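Local coordinates for cytochrome c-550-like protein (Thermosynechococcus elongatus, PDB 4LJI) that is probably a low-potential electron-transfer cytochrome that carries one covalently bound heme c and can partially replace cytochrome c-550, at residues 84-89 against 102-107; 64-69 against 120-125. One frame throughout, in Å; residues are numbered along the deposited sequence.

Contact 1: 84-89 against 102-107; sequences AFQRSP and RRVSED. With HEC (heme c), chain C.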
ATOM      1  N   ALA A  84     -12.079   8.074 -14.070  1.00 15.06           N
ATOM      2  CA  ALA A  84     -13.413   8.330 -13.531  1.00 18.01           C
ATOM      3  C   ALA A  84     -13.717   7.374 -12.397  1.00 21.15           C
ATOM      4  O   ALA A  84     -14.484   7.705 -11.500  1.00 18.41           O
ATOM      5  CB  ALA A  84     -14.447   8.199 -14.576  1.00 18.08           C
ATOM      6  N   PHE A  85     -13.115   6.193 -12.455  1.00 19.29           N
ATOM      7  CA  PHE A  85     -13.336   5.202 -11.416  1.00 21.90           C
ATOM      8  C   PHE A  85     -12.634   5.678 -10.163  1.00 17.26           C
ATOM      9  O   PHE A  85     -13.217   5.704  -9.082  1.00 16.83           O
ATOM     10  CB  PHE A  85     -12.821   3.811 -11.810  1.00 17.30           C
ATOM     11  CG  PHE A  85     -12.928   2.823 -10.706  1.00 17.26           C
ATOM     12  CD1 PHE A  85     -14.141   2.189 -10.442  1.00 13.94           C
ATOM     13  CD2 PHE A  85     -11.827   2.563  -9.912  1.00 16.83           C
ATOM     14  CE1 PHE A  85     -14.238   1.288  -9.385  1.00 16.18           C
ATOM     15  CE2 PHE A  85     -11.903   1.666  -8.862  1.00 14.00           C
ATOM     16  CZ  PHE A  85     -13.128   1.023  -8.610  1.00 14.68           C
ATOM     17  N   GLN A  86     -11.397   6.116 -10.318  1.00 15.26           N
ATOM     18  CA  GLN A  86     -10.610   6.443  -9.142  1.00 12.88           C
ATOM     19  C   GLN A  86     -11.131   7.689  -8.435  1.00 16.50           C
ATOM     20  O   GLN A  86     -10.961   7.853  -7.224  1.00 19.01           O
ATOM     21  CB  GLN A  86      -9.128   6.549  -9.470  1.00 12.48           C
ATOM     22  CG  GLN A  86      -8.313   5.859  -8.354  1.00 14.42           C
ATOM     23  CD  GLN A  86      -8.703   4.419  -8.197  1.00 13.70           C
ATOM     24  OE1 GLN A  86      -8.766   3.688  -9.168  1.00 14.44           O
ATOM     25  NE2 GLN A  86      -8.963   3.990  -6.961  1.00 18.12           N
ATOM     26  N   ARG A  87     -11.771   8.569  -9.199  1.00 18.55           N
ATOM     27  CA  ARG A  87     -12.321   9.774  -8.583  1.00 23.56           C
ATOM     28  C   ARG A  87     -13.502   9.440  -7.669  1.00 21.92           C
ATOM     29  O   ARG A  87     -13.751  10.126  -6.650  1.00 25.24           O
ATOM     30  CB  ARG A  87     -12.727  10.755  -9.677  1.00 16.36           C
ATOM     31  CG  ARG A  87     -11.537  11.395 -10.386  1.00 15.96           C
ATOM     32  CD  ARG A  87     -10.728  12.267  -9.455  1.00 18.41           C
ATOM     33  NE  ARG A  87      -9.698  13.003 -10.166  1.00 20.97           N
ATOM     34  CZ  ARG A  87      -8.478  13.240  -9.707  1.00 23.12           C
ATOM     35  NH1 ARG A  87      -8.091  12.789  -8.509  1.00 22.47           N
ATOM     36  NH2 ARG A  87      -7.632  13.920 -10.465  1.00 20.83           N
ATOM     37  N   SER A  88     -14.242   8.405  -8.041  1.00 18.39           N
ATOM     38  CA  SER A  88     -15.417   7.973  -7.289  1.00 21.74           C
ATOM     39  C   SER A  88     -15.637   6.484  -7.504  1.00 23.87           C
ATOM     40  O   SER A  88     -16.379   6.096  -8.398  1.00 22.20           O
ATOM     41  CB  SER A  88     -16.662   8.727  -7.764  1.00 23.31           C
ATOM     42  OG  SER A  88     -17.774   8.414  -6.934  1.00 29.28           O
ATOM     43  N   PRO A  89     -14.967   5.631  -6.697  1.00 20.15           N
ATOM     44  CA  PRO A  89     -15.069   4.187  -6.973  1.00 21.70           C
ATOM     45  C   PRO A  89     -16.481   3.617  -6.892  1.00 16.66           C
ATOM     46  O   PRO A  89     -17.252   3.980  -5.997  1.00 25.00           O
ATOM     47  CB  PRO A  89     -14.143   3.566  -5.910  1.00 22.17           C
ATOM     48  CG  PRO A  89     -13.112   4.646  -5.672  1.00 18.70           C
ATOM     49  CD  PRO A  89     -13.905   5.933  -5.721  1.00 19.73           C
ATOM     50  N   ARG A 102      -9.826   2.888  -2.854  1.00 23.52           N
ATOM     51  CA  ARG A 102      -9.276   4.149  -2.366  1.00 21.81           C
ATOM     52  C   ARG A 102      -9.701   5.260  -3.310  1.00 21.99           C
ATOM     53  O   ARG A 102      -9.268   5.308  -4.462  1.00 23.96           O
ATOM     54  CB  ARG A 102      -7.745   4.077  -2.317  1.00 23.44           C
ATOM     55  CG  ARG A 102      -7.065   5.319  -1.816  1.00 28.00           C
ATOM     56  CD  ARG A 102      -7.711   5.810  -0.542  1.00 37.93           C
ATOM     57  NE  ARG A 102      -6.850   6.765   0.142  1.00 43.19           N
ATOM     58  CZ  ARG A 102      -5.984   6.429   1.093  1.00 45.02           C
ATOM     59  NH1 ARG A 102      -5.223   7.359   1.659  1.00 45.08           N
ATOM     60  NH2 ARG A 102      -5.882   5.162   1.474  1.00 41.77           N
ATOM     61  N   ARG A 103     -10.566   6.137  -2.832  1.00 21.34           N
ATOM     62  CA  ARG A 103     -10.991   7.270  -3.632  1.00 20.57           C
ATOM     63  C   ARG A 103      -9.812   8.239  -3.717  1.00 20.10           C
ATOM     64  O   ARG A 103      -9.102   8.445  -2.725  1.00 27.16           O
ATOM     65  CB  ARG A 103     -12.181   7.905  -2.931  1.00 26.78           C
ATOM     66  CG  ARG A 103     -13.083   8.726  -3.796  1.00 35.75           C
ATOM     67  CD  ARG A 103     -14.511   8.599  -3.280  1.00 44.64           C
ATOM     68  NE  ARG A 103     -15.455   9.324  -4.128  1.00 45.40           N
ATOM     69  CZ  ARG A 103     -16.776   9.207  -4.045  1.00 49.38           C
ATOM     70  NH1 ARG A 103     -17.323   8.382  -3.158  1.00 51.83           N
ATOM     71  NH2 ARG A 103     -17.552   9.905  -4.858  1.00 47.25           N
ATOM     72  N   VAL A 104      -9.582   8.850  -4.879  1.00 22.53           N
ATOM     73  CA  VAL A 104      -8.455   9.747  -4.992  1.00 17.30           C
ATOM     74  C   VAL A 104      -8.982  11.132  -5.409  1.00 22.66           C
ATOM     75  O   VAL A 104      -9.474  11.316  -6.514  1.00 27.06           O
ATOM     76  CB  VAL A 104      -7.428   9.247  -5.986  1.00 14.77           C
ATOM     77  CG1 VAL A 104      -6.315  10.240  -6.133  1.00 20.73           C
ATOM     78  CG2 VAL A 104      -6.840   7.917  -5.507  1.00 16.86           C
ATOM     79  N   SER A 105      -8.870  12.076  -4.481  1.00 24.04           N
ATOM     80  CA  SER A 105      -9.391  13.420  -4.632  1.00 23.61           C
ATOM     81  C   SER A 105      -8.434  14.179  -5.506  1.00 22.36           C
ATOM     82  O   SER A 105      -7.294  13.793  -5.667  1.00 23.94           O
ATOM     83  CB  SER A 105      -9.436  14.109  -3.275  1.00 29.11           C
ATOM     84  OG  SER A 105      -8.151  14.661  -2.963  1.00 36.35           O
ATOM     85  N   GLU A 106      -8.881  15.300  -6.073  1.00 21.88           N
ATOM     86  CA  GLU A 106      -7.975  16.053  -6.924  1.00 23.17           C
ATOM     87  C   GLU A 106      -6.895  16.735  -6.115  1.00 24.63           C
ATOM     88  O   GLU A 106      -5.888  17.182  -6.650  1.00 32.90           O
ATOM     89  CB  GLU A 106      -8.740  17.093  -7.723  1.00 24.47           C
ATOM     90  CG  GLU A 106      -9.629  16.490  -8.782  1.00 26.42           C
ATOM     91  CD  GLU A 106     -10.128  17.535  -9.758  1.00 26.75           C
ATOM     92  OE1 GLU A 106      -9.303  18.118 -10.503  1.00 28.35           O
ATOM     93  OE2 GLU A 106     -11.352  17.777  -9.795  1.00 31.30           O
ATOM     94  N   ASP A 107      -7.139  16.843  -4.819  1.00 26.68           N
ATOM     95  CA  ASP A 107      -6.194  17.431  -3.891  1.00 30.60           C
ATOM     96  C   ASP A 107      -5.075  16.430  -3.609  1.00 33.32           C
ATOM     97  O   ASP A 107      -3.987  16.791  -3.154  1.00 36.83           O
ATOM     98  CB  ASP A 107      -6.932  17.809  -2.614  1.00 38.21           C
ATOM     99  CG  ASP A 107      -8.244  18.522  -2.902  1.00 45.63           C
ATOM    100  OD1 ASP A 107      -8.227  19.755  -3.156  1.00 51.20           O
ATOM    101  OD2 ASP A 107      -9.296  17.841  -2.902  1.00 47.48           O
TER
HETATM  102 FE   HEC C 301      -8.723  -0.552  -5.670  1.00 13.28          FE
HETATM  103  CHA HEC C 301     -11.282  -2.244  -7.254  1.00 19.35           C
HETATM  104  CHB HEC C 301      -7.677   0.745  -8.689  1.00 11.27           C
HETATM  105  CHC HEC C 301      -6.308   1.418  -4.038  1.00 13.24           C
HETATM  106  CHD HEC C 301      -9.371  -2.158  -2.785  1.00 16.28           C
HETATM  107  NA  HEC C 301      -9.295  -0.740  -7.579  1.00 11.28           N
HETATM  108  C1A HEC C 301     -10.416  -1.457  -7.996  1.00 11.46           C
HETATM  109  C2A HEC C 301     -10.524  -1.321  -9.435  1.00 14.00           C
HETATM  110  C3A HEC C 301      -9.512  -0.496  -9.818  1.00 14.43           C
HETATM  111  C4A HEC C 301      -8.775  -0.095  -8.697  1.00 12.67           C
HETATM  112  CMA HEC C 301      -9.236  -0.033 -11.225  1.00 13.94           C
HETATM  113  CAA HEC C 301     -11.554  -1.975 -10.358  1.00 12.12           C
HETATM  114  CBA HEC C 301     -11.106  -3.403 -10.758  1.00 14.20           C
HETATM  115  CGA HEC C 301     -12.058  -4.114 -11.688  1.00 16.34           C
HETATM  116  O1A HEC C 301     -13.075  -3.540 -12.170  1.00 13.48           O
HETATM  117  O2A HEC C 301     -11.820  -5.325 -12.004  1.00 16.25           O
HETATM  118  NB  HEC C 301      -7.249   0.812  -6.237  1.00 19.60           N
HETATM  119  C1B HEC C 301      -7.052   1.209  -7.509  1.00 10.49           C
HETATM  120  C2B HEC C 301      -5.997   2.144  -7.532  1.00 10.37           C
HETATM  121  C3B HEC C 301      -5.604   2.395  -6.240  1.00 10.73           C
HETATM  122  C4B HEC C 301      -6.423   1.488  -5.420  1.00 15.21           C
HETATM  123  CMB HEC C 301      -5.469   2.830  -8.772  1.00 13.22           C
HETATM  124  CAB HEC C 301      -4.533   3.303  -5.760  1.00 10.11           C
HETATM  125  CBB HEC C 301      -4.851   4.635  -5.973  1.00 12.91           C
HETATM  126  NC  HEC C 301      -7.965  -0.400  -3.758  1.00 10.47           N
HETATM  127  C1C HEC C 301      -7.013   0.479  -3.312  1.00 14.63           C
HETATM  128  C2C HEC C 301      -6.731   0.142  -1.983  1.00 16.13           C
HETATM  129  C3C HEC C 301      -7.589  -0.860  -1.608  1.00 17.98           C
HETATM  130  C4C HEC C 301      -8.389  -1.205  -2.733  1.00 18.05           C
HETATM  131  CMC HEC C 301      -5.686   0.824  -1.111  1.00 19.12           C
HETATM  132  CAC HEC C 301      -7.583  -1.530  -0.270  1.00 15.87           C
HETATM  133  CBC HEC C 301      -7.852  -0.833   0.858  1.00 16.67           C
HETATM  134  ND  HEC C 301     -10.046  -1.921  -5.151  1.00 18.50           N
HETATM  135  C1D HEC C 301     -10.179  -2.396  -3.903  1.00 11.34           C
HETATM  136  C2D HEC C 301     -11.329  -3.297  -3.839  1.00 13.48           C
HETATM  137  C3D HEC C 301     -11.860  -3.345  -5.077  1.00 16.29           C
HETATM  138  C4D HEC C 301     -11.028  -2.480  -5.901  1.00 13.03           C
HETATM  139  CMD HEC C 301     -11.805  -4.051  -2.612  1.00 17.91           C
HETATM  140  CAD HEC C 301     -13.081  -4.117  -5.495  1.00 18.63           C
HETATM  141  CBD HEC C 301     -14.248  -3.107  -5.533  1.00 24.66           C
HETATM  142  CGD HEC C 301     -15.714  -3.446  -5.727  1.00 26.81           C
HETATM  143  O1D HEC C 301     -16.116  -4.314  -6.548  1.00 26.54           O
HETATM  144  O2D HEC C 301     -16.553  -2.799  -5.052  1.00 34.53           O
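Gln86 O, in the last turn of helix 79-87, accepts the backbone N-H of Val104 at 2.9 Å, and this bond sets the irregular segment 102-107 alongside the helix end, with Arg87 and Val104 having the closest CA atoms. Beyond Arg87 the chain leaves the helix through Ser88 and Pro89. In the Gln86 side chain, the bend at chi2 (58°) brings the amide up to the Arg102 carbonyl: NE2 donates to Arg102 O at 2.8 Å, with that oxygen in the amide plane, while OE1 lies 3.2 Å from heme CHB. An amide suits this place because it can tie down a carbonyl at the pocket wall next to Cys101, an axial ligand of the iron. Val104 CG2 touches Gln86 CG (3.8 Å) and heme CBB. Farther out, Arg87 NH1 donates to Val104 O at 2.8 Å; the oxygen lies in the guanidinium plane, although the donor stands above the carbonyl plane. Glu106 CG covers one guanidinium face, and Arg87 NH2 is hydrogen-bonded to Leu109 O. A leucine in place of Arg87 would probably leave Val104 O and Leu109 O without these donors and Glu106 CG without the flat group it covers. Arg103 NE donates to Arg87 O at 3.1 Å, its aliphatic chain crossing Pro89 CD. Three side-chain N-H donors thus hold an irregular loop to the helix end, with only the glutamine among them at the pocket wall.

Contact 2: 64-69 against 120-125; sequences LSLKDL and FILRAA. With HEC (heme c), chain C.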
ATOM      1  N   LEU A  64      -7.235  -6.513 -10.958  1.00 15.46           N
ATOM      2  CA  LEU A  64      -6.800  -5.573 -11.985  1.00 14.66           C
ATOM      3  C   LEU A  64      -6.413  -6.283 -13.272  1.00 12.21           C
ATOM      4  O   LEU A  64      -5.731  -5.715 -14.136  1.00 13.93           O
ATOM      5  CB  LEU A  64      -5.712  -4.606 -11.485  1.00 13.41           C
ATOM      6  CG  LEU A  64      -6.013  -3.894 -10.171  1.00 11.66           C
ATOM      7  CD1 LEU A  64      -4.873  -2.911  -9.816  1.00 11.90           C
ATOM      8  CD2 LEU A  64      -7.393  -3.214 -10.170  1.00 11.94           C
ATOM      9  N   SER A  65      -6.854  -7.541 -13.420  1.00 13.66           N
ATOM     10  CA  SER A  65      -6.576  -8.252 -14.663  0.82 13.26           C
ATOM     11  C   SER A  65      -7.336  -7.596 -15.802  1.00 14.41           C
ATOM     12  O   SER A  65      -8.392  -6.980 -15.546  1.00 15.10           O
ATOM     13  CB  SER A  65      -6.959  -9.732 -14.597  1.00 14.66           C
ATOM     14  OG  SER A  65      -8.366  -9.930 -14.479  1.00 17.18           O
ATOM     15  N   LEU A  66      -6.848  -7.723 -17.042  1.00 17.83           N
ATOM     16  CA  LEU A  66      -7.548  -7.111 -18.182  1.00 18.62           C
ATOM     17  C   LEU A  66      -8.950  -7.689 -18.327  1.00 17.20           C
ATOM     18  O   LEU A  66      -9.894  -6.976 -18.642  1.00 17.40           O
ATOM     19  CB  LEU A  66      -6.772  -7.270 -19.490  1.00 22.59           C
ATOM     20  CG  LEU A  66      -7.339  -6.418 -20.624  1.00 23.42           C
ATOM     21  CD1 LEU A  66      -7.333  -4.932 -20.230  1.00 20.01           C
ATOM     22  CD2 LEU A  66      -6.596  -6.669 -21.947  1.00 24.13           C
ATOM     23  N   LYS A  67      -9.083  -8.993 -18.074  1.00 19.49           N
ATOM     24  CA  LYS A  67     -10.394  -9.635 -18.079  1.00 18.81           C
ATOM     25  C   LYS A  67     -11.378  -8.961 -17.114  1.00 18.20           C
ATOM     26  O   LYS A  67     -12.521  -8.646 -17.482  1.00 18.58           O
ATOM     27  CB  LYS A  67     -10.255 -11.133 -17.701  1.00 20.77           C
ATOM     28  CG  LYS A  67     -11.569 -11.747 -17.259  1.00 20.56           C
ATOM     29  CD  LYS A  67     -11.468 -13.240 -16.902  1.00 21.26           C
ATOM     30  CE  LYS A  67     -12.851 -13.739 -16.504  1.00 23.25           C
ATOM     31  NZ  LYS A  67     -12.881 -15.173 -16.080  1.00 29.08           N
ATOM     32  N   ASP A  68     -10.942  -8.724 -15.879  1.00 16.71           N
ATOM     33  CA  ASP A  68     -11.820  -8.177 -14.855  1.00 15.33           C
ATOM     34  C   ASP A  68     -12.128  -6.700 -15.161  1.00 14.47           C
ATOM     35  O   ASP A  68     -13.268  -6.260 -15.062  1.00 17.67           O
ATOM     36  CB  ASP A  68     -11.200  -8.359 -13.471  1.00 16.80           C
ATOM     37  CG  ASP A  68     -11.284  -9.812 -12.978  1.00 19.88           C
ATOM     38  OD1 ASP A  68     -11.906 -10.665 -13.668  1.00 21.84           O
ATOM     39  OD2 ASP A  68     -10.770 -10.105 -11.872  1.00 21.07           O
ATOM     40  N   LEU A  69     -11.111  -5.974 -15.589  1.00 14.67           N
ATOM     41  CA  LEU A  69     -11.317  -4.595 -15.997  1.00 15.50           C
ATOM     42  C   LEU A  69     -12.319  -4.481 -17.128  1.00 14.90           C
ATOM     43  O   LEU A  69     -13.229  -3.640 -17.078  1.00 17.08           O
ATOM     44  CB  LEU A  69      -9.993  -3.943 -16.408  1.00 13.71           C
ATOM     45  CG  LEU A  69      -9.017  -3.727 -15.235  1.00 14.01           C
ATOM     46  CD1 LEU A  69      -7.645  -3.323 -15.787  1.00 12.87           C
ATOM     47  CD2 LEU A  69      -9.566  -2.688 -14.237  1.00 14.52           C
ATOM     48  N   PHE A 120      -0.291   3.088 -16.336  1.00 17.47           N
ATOM     49  CA  PHE A 120       0.486   1.993 -15.764  1.00 13.98           C
ATOM     50  C   PHE A 120      -0.367   0.739 -15.570  1.00 15.07           C
ATOM     51  O   PHE A 120       0.029  -0.338 -15.989  1.00 13.71           O
ATOM     52  CB  PHE A 120       1.163   2.405 -14.455  1.00 15.80           C
ATOM     53  CG  PHE A 120       1.771   1.261 -13.748  1.00 11.96           C
ATOM     54  CD1 PHE A 120       2.994   0.739 -14.156  1.00 15.32           C
ATOM     55  CD2 PHE A 120       1.101   0.663 -12.682  1.00 11.78           C
ATOM     56  CE1 PHE A 120       3.578  -0.373 -13.480  1.00 14.07           C
ATOM     57  CE2 PHE A 120       1.672  -0.460 -12.009  1.00 18.42           C
ATOM     58  CZ  PHE A 120       2.908  -0.973 -12.432  1.00 18.13           C
ATOM     59  N   ILE A 121      -1.549   0.882 -14.968  1.00 13.56           N
ATOM     60  CA  ILE A 121      -2.415  -0.258 -14.681  1.00 14.10           C
ATOM     61  C   ILE A 121      -2.837  -0.889 -15.989  1.00 13.44           C
ATOM     62  O   ILE A 121      -2.844  -2.119 -16.124  1.00 14.72           O
ATOM     63  CB  ILE A 121      -3.677   0.165 -13.896  1.00 12.83           C
ATOM     64  CG1 ILE A 121      -3.309   0.569 -12.467  1.00 19.64           C
ATOM     65  CG2 ILE A 121      -4.718  -0.987 -13.865  1.00 21.09           C
ATOM     66  CD1 ILE A 121      -4.460   1.242 -11.756  1.00 22.18           C
ATOM     67  N   LEU A 122      -3.169  -0.048 -16.962  1.00 14.40           N
ATOM     68  CA  LEU A 122      -3.683  -0.518 -18.241  1.00 17.10           C
ATOM     69  C   LEU A 122      -2.622  -1.267 -19.049  1.00 13.07           C
ATOM     70  O   LEU A 122      -2.899  -2.328 -19.649  1.00 16.60           O
ATOM     71  CB  LEU A 122      -4.287   0.657 -19.012  1.00 19.62           C
ATOM     72  CG  LEU A 122      -5.243   0.379 -20.150  1.00 25.03           C
ATOM     73  CD1 LEU A 122      -6.200  -0.726 -19.758  1.00 27.75           C
ATOM     74  CD2 LEU A 122      -5.984   1.675 -20.421  1.00 21.67           C
ATOM     75  N   ARG A 123      -1.414  -0.722 -19.108  1.00 14.89           N
ATOM     76  CA  ARG A 123      -0.317  -1.438 -19.759  1.00 14.68           C
ATOM     77  C   ARG A 123       0.100  -2.712 -19.046  1.00 16.78           C
ATOM     78  O   ARG A 123       0.384  -3.717 -19.679  1.00 16.68           O
ATOM     79  CB  ARG A 123       0.883  -0.527 -19.975  1.00 15.12           C
ATOM     80  CG  ARG A 123       2.079  -1.171 -20.680  1.00 16.22           C
ATOM     81  CD  ARG A 123       1.720  -1.723 -22.047  1.00 20.95           C
ATOM     82  NE  ARG A 123       2.936  -2.058 -22.790  1.00 19.21           N
ATOM     83  CZ  ARG A 123       2.955  -2.440 -24.058  1.00 24.10           C
ATOM     84  NH1 ARG A 123       1.814  -2.518 -24.738  1.00 21.91           N
ATOM     85  NH2 ARG A 123       4.118  -2.731 -24.635  1.00 27.22           N
ATOM     86  N   ALA A 124       0.148  -2.678 -17.721  1.00 13.00           N
ATOM     87  CA  ALA A 124       0.438  -3.858 -16.955  1.00 12.94           C
ATOM     88  C   ALA A 124      -0.561  -4.975 -17.199  1.00 13.10           C
ATOM     89  O   ALA A 124      -0.182  -6.137 -17.384  1.00 17.45           O
ATOM     90  CB  ALA A 124       0.468  -3.495 -15.461  1.00 13.95           C
ATOM     91  N   ALA A 125      -1.845  -4.632 -17.156  1.00 12.84           N
ATOM     92  CA  ALA A 125      -2.908  -5.601 -17.427  1.00 14.76           C
ATOM     93  C   ALA A 125      -2.743  -6.244 -18.797  1.00 18.64           C
ATOM     94  O   ALA A 125      -2.993  -7.455 -18.969  1.00 19.16           O
ATOM     95  CB  ALA A 125      -4.292  -4.902 -17.331  1.00 16.48           C
TER
HETATM   96 FE   HEC C 301      -8.723  -0.552  -5.670  1.00 13.28          FE
HETATM   97  CHA HEC C 301     -11.282  -2.244  -7.254  1.00 19.35           C
HETATM   98  CHB HEC C 301      -7.677   0.745  -8.689  1.00 11.27           C
HETATM   99  CHC HEC C 301      -6.308   1.418  -4.038  1.00 13.24           C
HETATM  100  CHD HEC C 301      -9.371  -2.158  -2.785  1.00 16.28           C
HETATM  101  NA  HEC C 301      -9.295  -0.740  -7.579  1.00 11.28           N
HETATM  102  C1A HEC C 301     -10.416  -1.457  -7.996  1.00 11.46           C
HETATM  103  C2A HEC C 301     -10.524  -1.321  -9.435  1.00 14.00           C
HETATM  104  C3A HEC C 301      -9.512  -0.496  -9.818  1.00 14.43           C
HETATM  105  C4A HEC C 301      -8.775  -0.095  -8.697  1.00 12.67           C
HETATM  106  CMA HEC C 301      -9.236  -0.033 -11.225  1.00 13.94           C
HETATM  107  CAA HEC C 301     -11.554  -1.975 -10.358  1.00 12.12           C
HETATM  108  CBA HEC C 301     -11.106  -3.403 -10.758  1.00 14.20           C
HETATM  109  CGA HEC C 301     -12.058  -4.114 -11.688  1.00 16.34           C
HETATM  110  O1A HEC C 301     -13.075  -3.540 -12.170  1.00 13.48           O
HETATM  111  O2A HEC C 301     -11.820  -5.325 -12.004  1.00 16.25           O
HETATM  112  NB  HEC C 301      -7.249   0.812  -6.237  1.00 19.60           N
HETATM  113  C1B HEC C 301      -7.052   1.209  -7.509  1.00 10.49           C
HETATM  114  C2B HEC C 301      -5.997   2.144  -7.532  1.00 10.37           C
HETATM  115  C3B HEC C 301      -5.604   2.395  -6.240  1.00 10.73           C
HETATM  116  C4B HEC C 301      -6.423   1.488  -5.420  1.00 15.21           C
HETATM  117  CMB HEC C 301      -5.469   2.830  -8.772  1.00 13.22           C
HETATM  118  CAB HEC C 301      -4.533   3.303  -5.760  1.00 10.11           C
HETATM  119  CBB HEC C 301      -4.851   4.635  -5.973  1.00 12.91           C
HETATM  120  NC  HEC C 301      -7.965  -0.400  -3.758  1.00 10.47           N
HETATM  121  C1C HEC C 301      -7.013   0.479  -3.312  1.00 14.63           C
HETATM  122  C2C HEC C 301      -6.731   0.142  -1.983  1.00 16.13           C
HETATM  123  C3C HEC C 301      -7.589  -0.860  -1.608  1.00 17.98           C
HETATM  124  C4C HEC C 301      -8.389  -1.205  -2.733  1.00 18.05           C
HETATM  125  CMC HEC C 301      -5.686   0.824  -1.111  1.00 19.12           C
HETATM  126  CAC HEC C 301      -7.583  -1.530  -0.270  1.00 15.87           C
HETATM  127  CBC HEC C 301      -7.852  -0.833   0.858  1.00 16.67           C
HETATM  128  ND  HEC C 301     -10.046  -1.921  -5.151  1.00 18.50           N
HETATM  129  C1D HEC C 301     -10.179  -2.396  -3.903  1.00 11.34           C
HETATM  130  C2D HEC C 301     -11.329  -3.297  -3.839  1.00 13.48           C
HETATM  131  C3D HEC C 301     -11.860  -3.345  -5.077  1.00 16.29           C
HETATM  132  C4D HEC C 301     -11.028  -2.480  -5.901  1.00 13.03           C
HETATM  133  CMD HEC C 301     -11.805  -4.051  -2.612  1.00 17.91           C
HETATM  134  CAD HEC C 301     -13.081  -4.117  -5.495  1.00 18.63           C
HETATM  135  CBD HEC C 301     -14.248  -3.107  -5.533  1.00 24.66           C
HETATM  136  CGD HEC C 301     -15.714  -3.446  -5.727  1.00 26.81           C
HETATM  137  O1D HEC C 301     -16.116  -4.314  -6.548  1.00 26.54           O
HETATM  138  O2D HEC C 301     -16.553  -2.799  -5.052  1.00 34.53           O
HETATM  139  O   HOH W   1      -4.377  -9.078 -16.888  1.00 22.36           O
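Ala125 CB carries much of the apolar contact, lying 4.0 Å from Leu69 CD1 and 4.1 Å from Leu66 CB; the methyl also packs against the carbonyl oxygen of Leu64. With nothing beyond CB, alanine lets helix 111-127 come close to the start of helix 66-70, where the CA atoms of Leu66 and Ala125 are 4.9 Å apart. Leu66 CD1 meets Leu122 CD1 at 4.4 Å. Ile121, one turn before Ala125, presents CG2 to both Leu69 CD1 and Leu64 CB; its CG1 branch, anti to the carbonyl carbon (chi1 -70°), carries CD1 to within 3.5 Å of heme CMB. Branched aliphatic residues suit this place: Ile121 serves the leucines and the heme methyl with separate branches, and Leu69 puts CD1 on the helix and CD2 near the propionate carbon CGA. Leu64, close to the axial ligand His51, uses CB against Ile121 and CD2 against heme C3A at 3.5 Å. In this cytochrome c fold the C-terminal helix 111-127 and the short helix 66-70 thus wall the heme together. Polar links are few, and no direct hydrogen bond joins the segments. A water bridges them instead, accepting from Leu66 N at 2.8 Å and donating to Ala125 O. Ser65 occupies the N-cap of helix 66-70, where serine's short side chain lets OG fold back to accept from Asp68 N at 3.2 Å. Leu64 O is hydrogen-bonded by Trp131 NE1, and Asp68 O by Tyr92 OH.

From the N terminus, the chain passes the strand hairpin, helix 33-46 and the heme-attachment site before it reaches 64-69, the first half of contact 2. It then runs through helix 79-87, whose end begins contact 1, makes a loop without helix or strand and returns at 102-107, where contact 1 closes a short loop. Only in helix 111-127 does residue range 120-125 close contact 2, so the smaller loop sits wholly within the larger one and the two do not cross. Their centres are about 18 Å apart and they do not touch, yet both border the heme: contact 1 joins helix 79-87 to the segment following the axial Cys101, and contact 2 joins helix 66-70 to the C-terminal helix.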